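PDB 4LGV: glucose-6-phosphate 1-dehydrogenase from Mycobacterium avium, which catalyses the oxidation of glucose 6-phosphate to 6-phosphogluconolactone, most likely with NADP+ as electron acceptor, the entry step of the pentose phosphate pathway. Local coordinates for residues Thr228-Phe233 / Lys341-Lys346; Gly246-Val251 / Thr317-Arg322; Thr348-Phe353 / Leu376-Asp381. All coordinates share one frame; numbering follows the deposited sequence.

Overall arrangement
All three contacts reach the large mixed beta sheet of the C-terminal domain. Strand 222-230 is central: its neighbours are strands 335-340 and 347-354, and interaction 1 lies where the link between these two passes its end. Interaction 1 touches both others, its centre about 12 Å from that of interaction 2 and about 13 Å from that of interaction 3; the centres of 2 and 3 are about 17 Å apart and the two do not meet. Interaction 2, where helix 246-264 meets strand 318-323, is nested in the loop closed by interaction 1. Interaction 3 follows, pairing strands 347-354 and 373-379. Distant sequence is thus gathered into one sheet with its covering helix.

Interaction 1 (Thr228-Phe233 / Lys341-Lys346); sequences TMAEDF and KALPHK
The link between strands 335-340 and 347-354 arches past the end of strand 222-230, which runs between them in the sheet, and there A342 and L343 hold the outgoing chain at E231 and F233. The E231 O to L343 N hydrogen bond is 2.9 Å long and nearly straight (167° at the hydrogen). A342 N donates to F233 O at 2.8 Å, but from above the carbonyl plane and not on a lone pair. The backbones also touch through CA-H...O contacts, the shorter from D232 CA to L343 O (3.1 Å), the other from K346 CA to A230 O. L343 CD1 packs on A230 CB at 3.8 Å.

The side chains of E231 and K341 run side by side in the same direction. K341 bends at chi2 (-73°) and then extends, which carries NZ to E231 OE1 in a salt bridge of 2.8 Å, met on the syn side 29° out of the carboxylate plane. F233 folds back so that E231 CB sits over one face of its ring near the rim, while K341 NZ approaches that ring obliquely. At the other end, K346 N gives its hydrogen to a water 2.9 Å away, which offers a weak bond to D232 OD2. D232 OD1 lies 3.6 Å from K346 CB, and K346 NZ turns elsewhere, to G410 O.

Two backbone bonds and the E231-K341 salt bridge thus grip the first half of the link, whereas K346 meets A230 and D232 through weaker and water-mediated contacts.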
ATOM      1  N   THR A 228       1.052  27.785  -5.971  1.00 29.25           N
ATOM      2  CA  THR A 228       0.673  29.134  -6.380  1.00 30.73           C
ATOM      3  C   THR A 228       1.193  30.114  -5.368  1.00 30.79           C
ATOM      4  O   THR A 228       0.910  29.993  -4.175  1.00 29.55           O
ATOM      5  CB  THR A 228      -0.850  29.284  -6.457  1.00 32.41           C
ATOM      6  OG1 THR A 228      -1.378  28.439  -7.485  1.00 33.26           O
ATOM      7  CG2 THR A 228      -1.229  30.729  -6.762  1.00 34.16           C
ATOM      8  N   MET A 229       1.967  31.088  -5.831  1.00 31.59           N
ATOM      9  CA  MET A 229       2.331  32.221  -5.014  1.00 31.95           C
ATOM     10  C   MET A 229       1.867  33.513  -5.682  1.00 32.61           C
ATOM     11  O   MET A 229       2.449  33.960  -6.662  1.00 31.48           O
ATOM     12  CB  MET A 229       3.821  32.319  -4.803  1.00 34.07           C
ATOM     13  CG  MET A 229       4.096  33.657  -4.120  1.00 37.06           C
ATOM     14  SD  MET A 229       5.780  33.800  -3.640  1.00 43.60           S
ATOM     15  CE  MET A 229       5.651  35.341  -2.757  1.00 40.58           C
ATOM     16  N   ALA A 230       0.842  34.131  -5.113  1.00 32.12           N
ATOM     17  CA  ALA A 230       0.264  35.344  -5.674  1.00 32.18           C
ATOM     18  C   ALA A 230       0.415  36.525  -4.728  1.00 33.22           C
ATOM     19  O   ALA A 230       0.203  36.405  -3.505  1.00 34.18           O
ATOM     20  CB  ALA A 230      -1.193  35.108  -5.993  1.00 31.77           C
ATOM     21  N   GLU A 231       0.822  37.653  -5.274  1.00 34.04           N
ATOM     22  CA  GLU A 231       0.809  38.920  -4.519  1.00 34.92           C
ATOM     23  C   GLU A 231      -0.090  39.909  -5.289  1.00 35.41           C
ATOM     24  O   GLU A 231       0.020  40.017  -6.491  1.00 35.22           O
ATOM     25  CB  GLU A 231       2.240  39.458  -4.356  1.00 34.07           C
ATOM     26  CG  GLU A 231       3.115  38.568  -3.486  1.00 34.69           C
ATOM     27  CD  GLU A 231       4.563  38.999  -3.427  1.00 35.94           C
ATOM     28  OE1 GLU A 231       5.172  39.243  -4.482  1.00 39.02           O
ATOM     29  OE2 GLU A 231       5.092  39.140  -2.327  1.00 35.65           O
ATOM     30  N   ASP A 232      -0.970  40.591  -4.576  1.00 37.67           N
ATOM     31  CA  ASP A 232      -1.946  41.499  -5.182  1.00 40.84           C
ATOM     32  C   ASP A 232      -1.420  42.918  -5.205  1.00 41.88           C
ATOM     33  O   ASP A 232      -2.159  43.854  -4.957  1.00 43.68           O
ATOM     34  CB  ASP A 232      -3.316  41.435  -4.464  1.00 42.32           C
ATOM     35  CG  ASP A 232      -3.250  41.755  -2.955  1.00 42.32           C
ATOM     36  OD1 ASP A 232      -2.153  41.842  -2.370  1.00 46.02           O
ATOM     37  OD2 ASP A 232      -4.322  41.926  -2.345  1.00 42.85           O
ATOM     38  N   PHE A 233      -0.121  43.068  -5.438  1.00 41.16           N
ATOM     39  CA  PHE A 233       0.511  44.386  -5.513  1.00 40.62           C
ATOM     40  C   PHE A 233       1.676  44.282  -6.498  1.00 40.75           C
ATOM     41  O   PHE A 233       2.155  43.180  -6.813  1.00 38.75           O
ATOM     42  CB  PHE A 233       0.981  44.896  -4.140  1.00 38.16           C
ATOM     43  CG  PHE A 233       1.724  43.859  -3.308  1.00 37.53           C
ATOM     44  CD1 PHE A 233       3.090  43.660  -3.474  1.00 37.14           C
ATOM     45  CD2 PHE A 233       1.049  43.074  -2.368  1.00 36.59           C
ATOM     46  CE1 PHE A 233       3.783  42.726  -2.731  1.00 36.51           C
ATOM     47  CE2 PHE A 233       1.728  42.132  -1.621  1.00 35.84           C
ATOM     48  CZ  PHE A 233       3.103  41.948  -1.794  1.00 35.90           C
ATOM     49  N   LYS A 341       3.580  39.023  -9.439  1.00 36.53           N
ATOM     50  CA  LYS A 341       3.129  40.324  -8.937  1.00 36.76           C
ATOM     51  C   LYS A 341       1.835  40.751  -9.610  1.00 36.75           C
ATOM     52  O   LYS A 341       1.540  40.357 -10.735  1.00 36.20           O
ATOM     53  CB  LYS A 341       4.183  41.395  -9.226  1.00 36.03           C
ATOM     54  CG  LYS A 341       5.537  41.099  -8.607  1.00 35.54           C
ATOM     55  CD  LYS A 341       5.522  41.313  -7.092  1.00 35.02           C
ATOM     56  CE  LYS A 341       6.915  41.172  -6.534  1.00 34.75           C
ATOM     57  NZ  LYS A 341       6.928  41.282  -5.067  1.00 35.45           N
ATOM     58  N   ALA A 342       1.078  41.571  -8.901  1.00 38.65           N
ATOM     59  CA  ALA A 342      -0.152  42.157  -9.420  1.00 41.76           C
ATOM     60  C   ALA A 342      -1.149  41.073  -9.859  1.00 44.16           C
ATOM     61  O   ALA A 342      -1.777  41.163 -10.926  1.00 47.46           O
ATOM     62  CB  ALA A 342       0.149  43.125 -10.565  1.00 40.81           C
ATOM     63  N   LEU A 343      -1.312  40.065  -9.015  1.00 40.75           N
ATOM     64  CA  LEU A 343      -2.319  39.037  -9.241  1.00 40.66           C
ATOM     65  C   LEU A 343      -3.529  39.397  -8.383  1.00 41.26           C
ATOM     66  O   LEU A 343      -3.452  40.331  -7.589  1.00 40.97           O
ATOM     67  CB  LEU A 343      -1.722  37.661  -8.910  1.00 39.07           C
ATOM     68  CG  LEU A 343      -0.619  37.209  -9.868  1.00 40.42           C
ATOM     69  CD1 LEU A 343      -0.282  35.732  -9.675  1.00 39.51           C
ATOM     70  CD2 LEU A 343      -0.954  37.444 -11.341  1.00 42.02           C
ATOM     71  N   PRO A 344      -4.628  38.634  -8.488  1.00 41.17           N
ATOM     72  CA  PRO A 344      -5.845  39.069  -7.811  1.00 43.00           C
ATOM     73  C   PRO A 344      -5.849  39.023  -6.295  1.00 43.76           C
ATOM     74  O   PRO A 344      -6.651  39.724  -5.674  1.00 44.60           O
ATOM     75  CB  PRO A 344      -6.913  38.109  -8.342  1.00 42.84           C
ATOM     76  CG  PRO A 344      -6.359  37.601  -9.622  1.00 44.37           C
ATOM     77  CD  PRO A 344      -4.882  37.477  -9.356  1.00 43.38           C
ATOM     78  N   HIS A 345      -5.018  38.179  -5.701  1.00 43.43           N
ATOM     79  CA  HIS A 345      -5.005  38.021  -4.250  1.00 42.64           C
ATOM     80  C   HIS A 345      -3.603  37.830  -3.701  1.00 39.68           C
ATOM     81  O   HIS A 345      -2.670  37.554  -4.444  1.00 37.32           O
ATOM     82  CB  HIS A 345      -5.833  36.812  -3.849  1.00 45.50           C
ATOM     83  CG  HIS A 345      -7.223  36.817  -4.404  1.00 48.16           C
ATOM     84  ND1 HIS A 345      -8.206  37.678  -3.957  1.00 51.15           N
ATOM     85  CD2 HIS A 345      -7.799  36.047  -5.359  1.00 51.14           C
ATOM     86  CE1 HIS A 345      -9.325  37.442  -4.620  1.00 52.02           C
ATOM     87  NE2 HIS A 345      -9.106  36.453  -5.471  1.00 51.67           N
ATOM     88  N   LYS A 346      -3.478  37.971  -2.380  1.00 37.12           N
ATOM     89  CA  LYS A 346      -2.253  37.622  -1.682  1.00 37.35           C
ATOM     90  C   LYS A 346      -2.394  36.239  -1.049  1.00 33.99           C
ATOM     91  O   LYS A 346      -3.076  36.093  -0.044  1.00 32.18           O
ATOM     92  CB  LYS A 346      -1.924  38.660  -0.613  1.00 40.82           C
ATOM     93  CG  LYS A 346      -0.609  38.406   0.085  1.00 44.04           C
ATOM     94  CD  LYS A 346      -0.457  39.313   1.288  1.00 47.94           C
ATOM     95  CE  LYS A 346       0.758  38.941   2.111  1.00 49.49           C
ATOM     96  NZ  LYS A 346       1.131  40.045   3.032  1.00 55.78           N
TER
HETATM   97  O   HOH W   1      -5.720  39.099  -0.931  1.00 40.43           O

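Interaction 2 (Gly246-Val251 / Thr317-Arg322); sequences GAVRDV and TYVALR
Helix segment 246-251 brings A247 and V248 against strand 318-322 almost crosswise, the two axes passing 7.5 Å apart at 78°. D250 N bonds G246 O and V251 N bonds A247 O, and the helix widens to a pi-type turn at 248-251. The closest CA pair is A247 and T317 (5.2 Å), just where T317 and Y318 both face G298 in a classic beta bulge.

Contact is made by small apolar groups. A247 points its methyl toward the strand, and CB sits 3.6 Å from V319 CG2, with the T317 carbonyl carbon and Y318 N close by. V319 points back at the helix. Its CG1 lies 3.5 Å from V248 CG2, the two valine side chains crossing at about a right angle. V248 has CG1 anti to its backbone N (chi1 174°), which leaves CG2 as the branch presented to V319. Polar groups are settled outside this patch: E316 OE2 accepts from V248 N, and T317 OG1 bonds Y457 OH and Y300 N.

All five touching residues are buried. This is helix-on-sheet packing, as in the alpha+beta C-terminal domain of this family, with the start of helix 246-264 lying across one face of the large mixed sheet.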
ATOM      1  N   GLY A 246      13.989  39.759 -10.998  1.00 39.17           N
ATOM      2  CA  GLY A 246      12.918  39.038 -11.668  1.00 38.37           C
ATOM      3  C   GLY A 246      12.309  37.979 -10.748  1.00 37.65           C
ATOM      4  O   GLY A 246      12.932  37.544  -9.790  1.00 35.14           O
ATOM      5  N   ALA A 247      11.091  37.548 -11.081  1.00 37.67           N
ATOM      6  CA  ALA A 247      10.313  36.627 -10.251  1.00 36.29           C
ATOM      7  C   ALA A 247      11.016  35.305  -9.985  1.00 33.89           C
ATOM      8  O   ALA A 247      11.094  34.848  -8.856  1.00 32.73           O
ATOM      9  CB  ALA A 247       8.952  36.393 -10.890  1.00 37.53           C
ATOM     10  N   VAL A 248      11.585  34.695 -11.004  1.00 33.47           N
ATOM     11  CA  VAL A 248      12.330  33.433 -10.791  1.00 32.44           C
ATOM     12  C   VAL A 248      13.381  33.573  -9.684  1.00 32.99           C
ATOM     13  O   VAL A 248      13.389  32.768  -8.715  1.00 32.25           O
ATOM     14  CB  VAL A 248      12.972  32.908 -12.067  1.00 32.15           C
ATOM     15  CG1 VAL A 248      13.844  31.695 -11.794  1.00 33.26           C
ATOM     16  CG2 VAL A 248      11.895  32.521 -13.045  1.00 32.56           C
ATOM     17  N   ARG A 249      14.244  34.576  -9.785  1.00 32.02           N
ATOM     18  CA  ARG A 249      15.296  34.740  -8.767  1.00 33.59           C
ATOM     19  C   ARG A 249      14.734  35.192  -7.437  1.00 33.66           C
ATOM     20  O   ARG A 249      15.285  34.894  -6.379  1.00 33.12           O
ATOM     21  CB  ARG A 249      16.341  35.756  -9.208  1.00 35.51           C
ATOM     22  CG  ARG A 249      17.210  35.306 -10.387  1.00 37.05           C
ATOM     23  CD  ARG A 249      18.262  36.360 -10.657  1.00 40.35           C
ATOM     24  NE  ARG A 249      19.080  36.034 -11.818  1.00 43.14           N
ATOM     25  CZ  ARG A 249      18.786  36.366 -13.068  1.00 46.28           C
ATOM     26  NH1 ARG A 249      17.686  37.064 -13.353  1.00 47.85           N
ATOM     27  NH2 ARG A 249      19.600  36.004 -14.047  1.00 50.27           N
ATOM     28  N   ASP A 250      13.640  35.942  -7.502  1.00 33.05           N
ATOM     29  CA  ASP A 250      13.083  36.581  -6.320  1.00 31.83           C
ATOM     30  C   ASP A 250      12.390  35.574  -5.409  1.00 29.53           C
ATOM     31  O   ASP A 250      12.606  35.598  -4.227  1.00 27.41           O
ATOM     32  CB  ASP A 250      12.101  37.681  -6.734  1.00 32.23           C
ATOM     33  CG  ASP A 250      11.628  38.501  -5.572  1.00 32.96           C
ATOM     34  OD1 ASP A 250      12.463  38.828  -4.702  1.00 32.71           O
ATOM     35  OD2 ASP A 250      10.420  38.848  -5.531  1.00 33.68           O
ATOM     36  N   VAL A 251      11.540  34.718  -5.971  1.00 30.17           N
ATOM     37  CA  VAL A 251      10.689  33.789  -5.170  1.00 30.72           C
ATOM     38  C   VAL A 251      10.829  32.297  -5.460  1.00 29.49           C
ATOM     39  O   VAL A 251      10.560  31.456  -4.581  1.00 30.80           O
ATOM     40  CB  VAL A 251       9.181  34.159  -5.257  1.00 32.02           C
ATOM     41  CG1 VAL A 251       8.927  35.559  -4.752  1.00 32.65           C
ATOM     42  CG2 VAL A 251       8.682  34.096  -6.694  1.00 32.03           C
ATOM     43  N   THR A 317       7.752  39.626 -14.109  1.00 41.13           N
ATOM     44  CA  THR A 317       7.125  39.797 -12.815  1.00 39.78           C
ATOM     45  C   THR A 317       6.267  38.586 -12.485  1.00 38.22           C
ATOM     46  O   THR A 317       5.634  38.570 -11.438  1.00 37.32           O
ATOM     47  CB  THR A 317       6.202  41.029 -12.801  1.00 40.84           C
ATOM     48  OG1 THR A 317       5.172  40.857 -13.787  1.00 41.87           O
ATOM     49  CG2 THR A 317       6.978  42.292 -13.075  1.00 42.31           C
ATOM     50  N   TYR A 318       6.187  37.623 -13.404  1.00 38.20           N
ATOM     51  CA  TYR A 318       5.347  36.416 -13.260  1.00 38.60           C
ATOM     52  C   TYR A 318       6.042  35.253 -13.923  1.00 39.08           C
ATOM     53  O   TYR A 318       6.684  35.442 -14.951  1.00 37.81           O
ATOM     54  CB  TYR A 318       3.996  36.592 -13.945  1.00 39.16           C
ATOM     55  CG  TYR A 318       3.110  35.351 -14.019  1.00 38.51           C
ATOM     56  CD1 TYR A 318       3.351  34.350 -14.963  1.00 38.47           C
ATOM     57  CD2 TYR A 318       2.018  35.200 -13.181  1.00 36.90           C
ATOM     58  CE1 TYR A 318       2.550  33.226 -15.047  1.00 39.14           C
ATOM     59  CE2 TYR A 318       1.209  34.065 -13.249  1.00 38.10           C
ATOM     60  CZ  TYR A 318       1.483  33.072 -14.177  1.00 38.86           C
ATOM     61  OH  TYR A 318       0.693  31.954 -14.301  1.00 37.13           O
ATOM     62  N   VAL A 319       5.944  34.060 -13.312  1.00 39.44           N
ATOM     63  CA  VAL A 319       6.426  32.820 -13.938  1.00 38.56           C
ATOM     64  C   VAL A 319       5.502  31.676 -13.664  1.00 38.09           C
ATOM     65  O   VAL A 319       5.042  31.518 -12.558  1.00 39.48           O
ATOM     66  CB  VAL A 319       7.707  32.236 -13.325  1.00 40.51           C
ATOM     67  CG1 VAL A 319       8.703  31.861 -14.423  1.00 40.75           C
ATOM     68  CG2 VAL A 319       8.318  33.187 -12.338  1.00 44.14           C
ATOM     69  N   ALA A 320       5.341  30.817 -14.647  1.00 37.50           N
ATOM     70  CA  ALA A 320       4.682  29.563 -14.455  1.00 35.83           C
ATOM     71  C   ALA A 320       5.557  28.499 -15.084  1.00 35.85           C
ATOM     72  O   ALA A 320       6.120  28.726 -16.150  1.00 36.94           O
ATOM     73  CB  ALA A 320       3.330  29.567 -15.092  1.00 36.56           C
ATOM     74  N   LEU A 321       5.711  27.364 -14.396  1.00 35.12           N
ATOM     75  CA  LEU A 321       6.656  26.347 -14.833  1.00 34.98           C
ATOM     76  C   LEU A 321       6.242  24.936 -14.421  1.00 34.08           C
ATOM     77  O   LEU A 321       5.371  24.742 -13.583  1.00 33.94           O
ATOM     78  CB  LEU A 321       8.042  26.660 -14.314  1.00 34.58           C
ATOM     79  CG  LEU A 321       8.249  26.622 -12.798  1.00 36.34           C
ATOM     80  CD1 LEU A 321       8.521  25.200 -12.250  1.00 35.05           C
ATOM     81  CD2 LEU A 321       9.388  27.542 -12.401  1.00 36.20           C
ATOM     82  N   ARG A 322       6.864  23.960 -15.056  1.00 33.06           N
ATOM     83  CA  ARG A 322       6.638  22.576 -14.754  1.00 33.36           C
ATOM     84  C   ARG A 322       7.943  21.962 -14.298  1.00 31.18           C
ATOM     85  O   ARG A 322       8.948  22.142 -14.940  1.00 31.23           O
ATOM     86  CB  ARG A 322       6.117  21.811 -15.987  1.00 35.14           C
ATOM     87  CG  ARG A 322       5.877  20.314 -15.754  1.00 36.21           C
ATOM     88  CD  ARG A 322       5.308  19.673 -17.028  1.00 37.76           C
ATOM     89  NE  ARG A 322       4.966  18.264 -16.839  1.00 37.82           N
ATOM     90  CZ  ARG A 322       4.076  17.567 -17.571  1.00 41.58           C
ATOM     91  NH1 ARG A 322       3.390  18.121 -18.570  1.00 42.63           N
ATOM     92  NH2 ARG A 322       3.869  16.281 -17.305  1.00 40.84           N
TER

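Interaction 3 (Thr348-Phe353 / Leu376-Asp381)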
ATOM      1  N   THR A 348      -0.300  32.102  -0.855  1.00 28.05           N
ATOM      2  CA  THR A 348       0.643  31.060  -1.263  1.00 27.98           C
ATOM      3  C   THR A 348       0.053  29.740  -0.874  1.00 26.94           C
ATOM      4  O   THR A 348      -0.276  29.515   0.306  1.00 28.38           O
ATOM      5  CB  THR A 348       2.010  31.223  -0.592  1.00 29.24           C
ATOM      6  OG1 THR A 348       2.549  32.492  -0.982  1.00 32.83           O
ATOM      7  CG2 THR A 348       2.964  30.156  -1.033  1.00 28.45           C
ATOM      8  N   GLU A 349      -0.079  28.865  -1.854  1.00 26.03           N
ATOM      9  CA  GLU A 349      -0.815  27.618  -1.697  1.00 25.90           C
ATOM     10  C   GLU A 349      -0.064  26.459  -2.357  1.00 25.09           C
ATOM     11  O   GLU A 349       0.593  26.620  -3.373  1.00 23.77           O
ATOM     12  CB  GLU A 349      -2.186  27.800  -2.402  1.00 26.86           C
ATOM     13  CG  GLU A 349      -2.971  26.550  -2.689  1.00 27.36           C
ATOM     14  CD  GLU A 349      -4.254  26.799  -3.445  1.00 27.32           C
ATOM     15  OE1 GLU A 349      -4.289  26.576  -4.700  1.00 27.95           O
ATOM     16  OE2 GLU A 349      -5.233  27.176  -2.788  1.00 25.68           O
ATOM     17  N   VAL A 350      -0.138  25.304  -1.717  1.00 25.22           N
ATOM     18  CA  VAL A 350       0.334  24.060  -2.291  1.00 24.64           C
ATOM     19  C   VAL A 350      -0.915  23.181  -2.396  1.00 23.97           C
ATOM     20  O   VAL A 350      -1.530  22.850  -1.393  1.00 22.64           O
ATOM     21  CB  VAL A 350       1.376  23.376  -1.419  1.00 24.68           C
ATOM     22  CG1 VAL A 350       1.857  22.054  -2.059  1.00 25.00           C
ATOM     23  CG2 VAL A 350       2.575  24.274  -1.206  1.00 25.34           C
ATOM     24  N   ARG A 351      -1.297  22.831  -3.620  1.00 22.85           N
ATOM     25  CA  ARG A 351      -2.545  22.107  -3.834  1.00 22.58           C
ATOM     26  C   ARG A 351      -2.196  20.752  -4.393  1.00 22.00           C
ATOM     27  O   ARG A 351      -1.613  20.644  -5.446  1.00 21.83           O
ATOM     28  CB  ARG A 351      -3.456  22.860  -4.821  1.00 22.97           C
ATOM     29  CG  ARG A 351      -4.788  22.173  -5.113  1.00 22.90           C
ATOM     30  CD  ARG A 351      -5.676  23.079  -5.916  1.00 24.17           C
ATOM     31  NE  ARG A 351      -6.094  24.224  -5.127  1.00 23.70           N
ATOM     32  CZ  ARG A 351      -7.238  24.334  -4.489  1.00 23.39           C
ATOM     33  NH1 ARG A 351      -8.111  23.360  -4.546  1.00 23.50           N
ATOM     34  NH2 ARG A 351      -7.486  25.430  -3.780  1.00 22.96           N
ATOM     35  N   MET A 352      -2.557  19.701  -3.670  1.00 22.62           N
ATOM     36  CA  MET A 352      -2.221  18.351  -4.092  1.00 22.44           C
ATOM     37  C   MET A 352      -3.488  17.623  -4.539  1.00 21.78           C
ATOM     38  O   MET A 352      -4.431  17.501  -3.757  1.00 20.76           O
ATOM     39  CB  MET A 352      -1.550  17.641  -2.949  1.00 23.94           C
ATOM     40  CG  MET A 352      -0.323  18.371  -2.449  1.00 25.41           C
ATOM     41  SD  MET A 352       0.248  17.587  -0.949  1.00 28.35           S
ATOM     42  CE  MET A 352       1.380  16.531  -1.793  1.00 27.83           C
ATOM     43  N   PHE A 353      -3.520  17.197  -5.809  1.00 21.03           N
ATOM     44  CA  PHE A 353      -4.651  16.499  -6.381  1.00 21.17           C
ATOM     45  C   PHE A 353      -4.487  15.025  -6.179  1.00 20.93           C
ATOM     46  O   PHE A 353      -3.407  14.465  -6.522  1.00 20.97           O
ATOM     47  CB  PHE A 353      -4.718  16.736  -7.893  1.00 22.30           C
ATOM     48  CG  PHE A 353      -5.039  18.153  -8.277  1.00 23.22           C
ATOM     49  CD1 PHE A 353      -4.039  19.081  -8.408  1.00 24.22           C
ATOM     50  CD2 PHE A 353      -6.332  18.554  -8.464  1.00 25.00           C
ATOM     51  CE1 PHE A 353      -4.311  20.387  -8.800  1.00 25.29           C
ATOM     52  CE2 PHE A 353      -6.635  19.859  -8.829  1.00 25.64           C
ATOM     53  CZ  PHE A 353      -5.618  20.785  -9.001  1.00 25.93           C
ATOM     54  N   LEU A 376      -2.804  23.143   1.124  1.00 23.39           N
ATOM     55  CA  LEU A 376      -2.045  23.783   2.175  1.00 24.01           C
ATOM     56  C   LEU A 376      -1.876  25.271   1.860  1.00 24.51           C
ATOM     57  O   LEU A 376      -1.185  25.600   0.910  1.00 25.70           O
ATOM     58  CB  LEU A 376      -0.655  23.128   2.275  1.00 24.65           C
ATOM     59  CG  LEU A 376      -0.629  21.606   2.446  1.00 25.27           C
ATOM     60  CD1 LEU A 376       0.771  21.081   2.385  1.00 26.26           C
ATOM     61  CD2 LEU A 376      -1.241  21.187   3.758  1.00 25.65           C
ATOM     62  N   ARG A 377      -2.516  26.155   2.623  1.00 24.33           N
ATOM     63  CA  ARG A 377      -2.236  27.561   2.533  1.00 25.17           C
ATOM     64  C   ARG A 377      -1.011  27.862   3.416  1.00 25.48           C
ATOM     65  O   ARG A 377      -1.038  27.637   4.613  1.00 23.74           O
ATOM     66  CB  ARG A 377      -3.444  28.419   2.978  1.00 26.38           C
ATOM     67  CG  ARG A 377      -3.200  29.902   2.708  1.00 26.91           C
ATOM     68  CD  ARG A 377      -4.425  30.809   2.873  1.00 26.83           C
ATOM     69  NE  ARG A 377      -5.008  30.654   4.182  1.00 26.90           N
ATOM     70  CZ  ARG A 377      -6.219  30.178   4.421  1.00 26.96           C
ATOM     71  NH1 ARG A 377      -7.038  29.882   3.412  1.00 27.23           N
ATOM     72  NH2 ARG A 377      -6.622  30.019   5.671  1.00 25.98           N
ATOM     73  N   ILE A 378       0.067  28.283   2.781  1.00 25.37           N
ATOM     74  CA  ILE A 378       1.348  28.542   3.436  1.00 26.00           C
ATOM     75  C   ILE A 378       1.301  29.940   4.027  1.00 27.04           C
ATOM     76  O   ILE A 378       1.844  30.177   5.086  1.00 27.15           O
ATOM     77  CB  ILE A 378       2.511  28.488   2.406  1.00 26.31           C
ATOM     78  CG1 ILE A 378       2.564  27.128   1.708  1.00 26.51           C
ATOM     79  CG2 ILE A 378       3.857  28.781   3.038  1.00 26.93           C
ATOM     80  CD1 ILE A 378       2.554  25.948   2.635  1.00 25.59           C
ATOM     81  N   ASP A 379       0.648  30.864   3.322  1.00 28.00           N
ATOM     82  CA  ASP A 379       0.616  32.280   3.695  1.00 29.22           C
ATOM     83  C   ASP A 379      -0.501  32.967   2.897  1.00 29.72           C
ATOM     84  O   ASP A 379      -0.791  32.572   1.762  1.00 27.20           O
ATOM     85  CB  ASP A 379       1.965  32.938   3.360  1.00 29.99           C
ATOM     86  CG  ASP A 379       2.051  34.388   3.792  1.00 31.87           C
ATOM     87  OD1 ASP A 379       2.030  34.648   5.023  1.00 32.04           O
ATOM     88  OD2 ASP A 379       2.120  35.277   2.901  1.00 34.62           O
ATOM     89  N   PRO A 380      -1.196  33.927   3.511  1.00 30.30           N
ATOM     90  CA  PRO A 380      -1.204  34.200   4.920  1.00 29.98           C
ATOM     91  C   PRO A 380      -2.084  33.230   5.623  1.00 30.82           C
ATOM     92  O   PRO A 380      -2.730  32.401   4.987  1.00 30.86           O
ATOM     93  CB  PRO A 380      -1.825  35.619   5.018  1.00 32.46           C
ATOM     94  CG  PRO A 380      -2.731  35.751   3.818  1.00 32.85           C
ATOM     95  CD  PRO A 380      -2.154  34.786   2.767  1.00 32.45           C
ATOM     96  N   ASP A 381      -2.118  33.340   6.953  1.00 31.28           N
ATOM     97  CA  ASP A 381      -3.103  32.636   7.762  1.00 32.62           C
ATOM     98  C   ASP A 381      -3.085  31.154   7.422  1.00 31.55           C
ATOM     99  O   ASP A 381      -4.050  30.589   6.895  1.00 30.20           O
ATOM    100  CB  ASP A 381      -4.482  33.250   7.548  1.00 34.13           C
ATOM    101  CG  ASP A 381      -5.506  32.705   8.480  1.00 37.44           C
ATOM    102  OD1 ASP A 381      -5.142  31.982   9.441  1.00 39.59           O
ATOM    103  OD2 ASP A 381      -6.707  32.983   8.247  1.00 42.39           O
TER
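T348 starts the pairing with I378 and D379: its N donates to D379 O at 2.7 Å. Its carbonyl oxygen faces two residues at once, taking a hydrogen bond from I378 N (2.8 Å) and a weak one from D379 N (3.4 Å). I378 and D379 opposite T348 make a classic beta bulge, which shifts the antiparallel register by one residue. With CG2 anti to the backbone N (chi1 -61° for OG1), the T348 methyl reaches I378 CB at 3.8 Å, while D379 OD2 turns to a salt bridge with K197.

E349 and R377 form a non-hydrogen-bonded pair, and E349 CA makes a CA-H...O contact with L376 O. V350 and L376 are the hydrogen-bonded pair beyond it. V350 N meets L376 O in the carbonyl plane at 2.8 Å, and L376 N returns the bond to V350 O at 2.8 Å and 178°. Strands 347-354 and 373-379 are adjacent here in the large mixed sheet, and V350 packs on V259 and V263 of helix 246-264. V350 CG2 also lies 4.1 Å from I378 CG1, the two side chains meeting at a slant.

R351 turns to the E349 face and takes that carboxylate side-on in a salt bridge, NE to OE1 (3.0 Å) and NH2 to OE2, both from above the carboxylate plane; E349 OE2 also accepts from W481 N. On the same face R377 bends at chi3, so that NE and NH2 together clasp D381 O, and its guanidinium makes a cation-pi contact with W481.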